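Local coordinates for 2,5-dihydroxypyridine 5,6-dioxygenase (Pseudomonas putida KT2440, PDB 7CUP), which catalyses the iron-dependent dioxygenolytic ring cleavage of 2,5-dihydroxypyridine between carbons 5 and 6, yielding N-formylmaleamate in aerobic nicotinate degradation, at residues M11-R20 with G179-W190. Sequence-based numbering, arbitrary orientation.
Sequences MFEHVLKLSR and GYADEPGRWDHW
Ser19 OG sits between two backbone groups, donating to Val15 O at 3.0 Å and accepting from Ala181 N at 3.1 Å. Its first torsion keeps OG beside its own backbone N, and OG and Ser19 N reach Val15 O from opposite faces of the carbonyl. The helix ends here in a Schellman motif, with Arg20 at positive phi as its C-prime residue. Arg20 NH2 then forms a salt bridge to Asp182 OD2 at 2.9 Å; Asp182 CB lies over one face of the guanidinium, whose plane is turned 43° from the carboxylate. The same carboxylate also serves Lys139 through OD2 and Tyr178 OH through OD1. At the last helical residue, Leu18 CB rests over the Tyr180 ring, 3.9 Å from its centroid and displaced toward the rim.

The apolar half centres on Trp190, whose indole NH is taken by Leu129 O. With CG anti to the backbone N (chi1 171°), the indole reaches the helix flank. Val15 CG2 stands over its six-membered ring, 3.5 Å from the centroid, a close CH-pi contact, while Val15 CG1 meets Trp190 CE3. The leading edge of the indole, CZ3 foremost, points into the centre of the Phe12 face in a T-shaped pair with centroids 4.7 Å apart and planes at 59°. Met11, bent at chi3, brings CE to Trp190 CZ2 at 3.8 Å.

Helix 5-18 thus packs on the chain flanking strand 187-189, an outermost strand of the parallel sheet within this chain, through Gly179-Asp182 before it and Trp190 after it, away from the iron site. Apolar contacts around Trp190 meet the helix body, whereas the polar bonds gather at its C-terminus, in the Ser19 hydroxyl bridging Val15 O and Ala181 N and in the shared Asp182 carboxylate.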
loop_
_atom_site.group_PDB
_atom_site.type_symbol
_atom_site.label_atom_id
_atom_site.label_comp_id
_atom_site.label_asym_id
_atom_site.label_seq_id
_atom_site.Cartn_x
_atom_site.Cartn_y
_atom_site.Cartn_z
ATOM N N MET A 11 15.879 1.481 19.348
ATOM C CA MET A 11 17.228 0.998 18.957
ATOM C C MET A 11 17.927 2.131 18.204
ATOM O O MET A 11 19.124 2.369 18.483
ATOM C CB MET A 11 17.180 -0.266 18.095
ATOM C CG MET A 11 16.841 -1.540 18.902
ATOM S SD MET A 11 16.081 -2.834 17.908
ATOM C CE MET A 11 17.323 -3.050 16.644
ATOM N N PHE A 12 17.240 2.780 17.260
ATOM C CA PHE A 12 17.874 3.845 16.445
ATOM C C PHE A 12 18.195 5.051 17.340
ATOM O O PHE A 12 19.257 5.699 17.144
ATOM C CB PHE A 12 17.051 4.237 15.219
ATOM C CG PHE A 12 17.456 3.502 13.964
ATOM C CD1 PHE A 12 16.946 2.244 13.674
ATOM C CD2 PHE A 12 18.388 4.046 13.093
ATOM C CE1 PHE A 12 17.331 1.575 12.520
ATOM C CE2 PHE A 12 18.780 3.370 11.945
ATOM C CZ PHE A 12 18.237 2.142 11.654
ATOM N N GLU A 13 17.366 5.351 18.337
ATOM C CA GLU A 13 17.725 6.414 19.315
ATOM C C GLU A 13 19.042 6.041 20.003
ATOM O O GLU A 13 19.909 6.930 20.112
ATOM C CB GLU A 13 16.647 6.643 20.367
ATOM C CG GLU A 13 15.402 7.215 19.759
ATOM C CD GLU A 13 14.247 7.301 20.732
ATOM O OE1 GLU A 13 14.384 8.084 21.699
ATOM O OE2 GLU A 13 13.205 6.624 20.485
ATOM N N HIS A 14 19.184 4.800 20.475
ATOM C CA HIS A 14 20.411 4.320 21.167
ATOM C C HIS A 14 21.643 4.497 20.267
ATOM O O HIS A 14 22.628 5.153 20.693
ATOM C CB HIS A 14 20.235 2.877 21.647
ATOM C CG HIS A 14 21.512 2.256 22.110
ATOM N ND1 HIS A 14 21.994 2.437 23.385
ATOM C CD2 HIS A 14 22.379 1.428 21.493
ATOM C CE1 HIS A 14 23.118 1.773 23.532
ATOM N NE2 HIS A 14 23.378 1.139 22.383
ATOM N N VAL A 15 21.580 4.014 19.031
ATOM C CA VAL A 15 22.744 4.010 18.101
ATOM C C VAL A 15 23.025 5.447 17.627
ATOM O O VAL A 15 24.201 5.774 17.504
ATOM C CB VAL A 15 22.529 2.996 16.957
ATOM C CG1 VAL A 15 23.681 3.020 15.957
ATOM C CG2 VAL A 15 22.338 1.586 17.540
ATOM N N LEU A 16 22.012 6.281 17.374
ATOM C CA LEU A 16 22.236 7.702 16.979
ATOM C C LEU A 16 22.862 8.496 18.154
ATOM O O LEU A 16 23.769 9.267 17.905
ATOM C CB LEU A 16 20.913 8.314 16.534
ATOM C CG LEU A 16 20.336 7.790 15.215
ATOM C CD1 LEU A 16 19.111 8.616 14.870
ATOM C CD2 LEU A 16 21.324 7.826 14.081
ATOM N N LYS A 17 22.450 8.234 19.391
ATOM C CA LYS A 17 23.089 8.804 20.609
ATOM C C LYS A 17 24.572 8.396 20.667
ATOM O O LYS A 17 25.425 9.292 20.779
ATOM C CB LYS A 17 22.326 8.384 21.864
ATOM C CG LYS A 17 21.679 9.544 22.593
ATOM C CD LYS A 17 20.981 9.180 23.886
ATOM C CE LYS A 17 19.480 9.114 23.705
ATOM N NZ LYS A 17 18.812 8.452 24.846
ATOM N N LEU A 18 24.885 7.110 20.550
ATOM C CA LEU A 18 26.293 6.668 20.551
ATOM C C LEU A 18 27.021 7.359 19.400
ATOM O O LEU A 18 28.221 7.614 19.527
ATOM C CB LEU A 18 26.355 5.145 20.418
ATOM C CG LEU A 18 25.982 4.370 21.674
ATOM C CD1 LEU A 18 25.974 2.869 21.399
ATOM C CD2 LEU A 18 26.933 4.713 22.823
ATOM N N SER A 19 26.322 7.629 18.304
ATOM C CA SER A 19 26.855 8.322 17.101
ATOM C C SER A 19 26.903 9.851 17.292
ATOM O O SER A 19 27.154 10.555 16.298
ATOM C CB SER A 19 26.046 7.948 15.864
ATOM O OG SER A 19 26.246 6.598 15.501
ATOM N N ARG A 20 26.631 10.358 18.491
ATOM C CA ARG A 20 26.753 11.790 18.879
ATOM C C ARG A 20 25.730 12.642 18.128
ATOM O O ARG A 20 25.985 13.839 17.861
ATOM C CB ARG A 20 28.209 12.265 18.744
ATOM C CG ARG A 20 29.095 11.680 19.842
ATOM C CD ARG A 20 30.454 12.327 20.082
ATOM N NE ARG A 20 31.479 11.283 20.095
ATOM C CZ ARG A 20 31.668 10.364 21.057
ATOM N NH1 ARG A 20 30.900 10.348 22.137
ATOM N NH2 ARG A 20 32.631 9.459 20.932
ATOM N N GLY A 179 30.368 -0.437 15.116
ATOM C CA GLY A 179 28.895 -0.410 15.025
ATOM C C GLY A 179 28.273 0.975 15.088
ATOM O O GLY A 179 27.031 1.064 15.042
ATOM N N TYR A 180 29.054 2.050 15.219
ATOM C CA TYR A 180 28.460 3.408 15.331
ATOM C C TYR A 180 29.441 4.436 14.780
ATOM O O TYR A 180 30.652 4.118 14.670
ATOM C CB TYR A 180 27.891 3.629 16.740
ATOM C CG TYR A 180 28.829 3.598 17.923
ATOM C CD1 TYR A 180 29.049 2.438 18.651
ATOM C CD2 TYR A 180 29.443 4.763 18.385
ATOM C CE1 TYR A 180 29.885 2.424 19.759
ATOM C CE2 TYR A 180 30.268 4.765 19.506
ATOM C CZ TYR A 180 30.492 3.593 20.202
ATOM O OH TYR A 180 31.301 3.615 21.306
ATOM N N ALA A 181 28.908 5.585 14.338
ATOM C CA ALA A 181 29.636 6.666 13.647
ATOM C C ALA A 181 29.717 7.920 14.526
ATOM O O ALA A 181 29.011 8.905 14.208
ATOM C CB ALA A 181 28.968 6.967 12.342
ATOM N N ASP A 182 30.595 7.878 15.538
ATOM C CA ASP A 182 30.742 8.881 16.626
ATOM C C ASP A 182 31.766 9.951 16.229
ATOM O O ASP A 182 31.639 11.072 16.666
ATOM C CB ASP A 182 31.074 8.232 17.980
ATOM C CG ASP A 182 32.298 7.337 17.979
ATOM O OD1 ASP A 182 32.606 6.751 16.922
ATOM O OD2 ASP A 182 32.910 7.212 19.051
ATOM N N GLU A 183 32.716 9.659 15.374
ATOM C CA GLU A 183 33.773 10.640 15.078
ATOM C C GLU A 183 33.561 11.251 13.708
ATOM O O GLU A 183 33.058 10.613 12.795
ATOM C CB GLU A 183 35.114 9.939 15.210
ATOM C CG GLU A 183 35.466 9.732 16.662
ATOM C CD GLU A 183 36.765 8.991 16.797
ATOM O OE1 GLU A 183 36.860 8.157 17.724
ATOM O OE2 GLU A 183 37.649 9.222 15.927
ATOM N N PRO A 184 34.028 12.496 13.511
ATOM C CA PRO A 184 33.828 13.173 12.237
ATOM C C PRO A 184 34.580 12.399 11.139
ATOM O O PRO A 184 35.632 11.839 11.411
ATOM C CB PRO A 184 34.355 14.608 12.466
ATOM C CG PRO A 184 34.728 14.690 13.954
ATOM C CD PRO A 184 34.833 13.274 14.475
ATOM N N GLY A 185 33.996 12.310 9.940
ATOM C CA GLY A 185 34.591 11.602 8.808
ATOM C C GLY A 185 34.585 10.095 9.021
ATOM O O GLY A 185 35.186 9.408 8.197
ATOM N N ARG A 186 33.906 9.568 10.038
ATOM C CA ARG A 186 33.956 8.105 10.317
ATOM C C ARG A 186 32.839 7.390 9.552
ATOM O O ARG A 186 31.690 7.880 9.550
ATOM C CB ARG A 186 33.810 7.751 11.794
ATOM C CG ARG A 186 33.956 6.260 12.061
ATOM C CD ARG A 186 33.769 5.801 13.519
ATOM N NE ARG A 186 33.907 4.357 13.585
ATOM C CZ ARG A 186 35.056 3.709 13.399
ATOM N NH1 ARG A 186 36.176 4.384 13.199
ATOM N NH2 ARG A 186 35.085 2.386 13.431
ATOM N N TRP A 187 33.183 6.249 8.959
ATOM C CA TRP A 187 32.217 5.279 8.390
ATOM C C TRP A 187 32.191 4.084 9.343
ATOM O O TRP A 187 33.277 3.646 9.819
ATOM C CB TRP A 187 32.569 4.877 6.944
ATOM C CG TRP A 187 31.567 3.940 6.345
ATOM C CD1 TRP A 187 30.512 4.247 5.537
ATOM C CD2 TRP A 187 31.536 2.509 6.499
ATOM N NE1 TRP A 187 29.824 3.110 5.191
ATOM C CE2 TRP A 187 30.429 2.030 5.765
ATOM C CE3 TRP A 187 32.369 1.585 7.138
ATOM C CZ2 TRP A 187 30.122 0.675 5.676
ATOM C CZ3 TRP A 187 32.042 0.247 7.076
ATOM C CH2 TRP A 187 30.935 -0.201 6.351
ATOM N N ASP A 188 31.004 3.602 9.671
ATOM C CA ASP A 188 30.851 2.326 10.418
ATOM C C ASP A 188 29.515 1.687 10.046
ATOM O O ASP A 188 28.745 2.290 9.265
ATOM C CB ASP A 188 31.029 2.537 11.919
ATOM C CG ASP A 188 31.625 1.346 12.660
ATOM O OD1 ASP A 188 31.285 0.185 12.304
ATOM O OD2 ASP A 188 32.408 1.586 13.639
ATOM N N HIS A 189 29.312 0.456 10.508
ATOM C CA HIS A 189 28.209 -0.422 10.057
ATOM C C HIS A 189 27.570 -1.005 11.297
ATOM O O HIS A 189 28.278 -1.694 12.033
ATOM C CB HIS A 189 28.791 -1.525 9.179
ATOM C CG HIS A 189 27.778 -2.415 8.543
ATOM N ND1 HIS A 189 28.152 -3.502 7.780
ATOM C CD2 HIS A 189 26.429 -2.424 8.588
ATOM C CE1 HIS A 189 27.062 -4.098 7.337
ATOM N NE2 HIS A 189 26.009 -3.469 7.818
ATOM N N TRP A 190 26.317 -0.665 11.557
ATOM C CA TRP A 190 25.506 -1.393 12.542
ATOM C C TRP A 190 24.824 -2.565 11.839
ATOM O O TRP A 190 23.981 -2.308 10.978
ATOM C CB TRP A 190 24.522 -0.405 13.127
ATOM C CG TRP A 190 23.490 -1.031 14.000
ATOM C CD1 TRP A 190 23.502 -2.242 14.637
ATOM C CD2 TRP A 190 22.252 -0.418 14.310
ATOM N NE1 TRP A 190 22.342 -2.398 15.346
ATOM C CE2 TRP A 190 21.558 -1.300 15.154
ATOM C CE3 TRP A 190 21.666 0.781 13.910
ATOM C CZ2 TRP A 190 20.301 -0.988 15.662
ATOM C CZ3 TRP A 190 20.424 1.087 14.414
ATOM C CH2 TRP A 190 19.767 0.223 15.287
#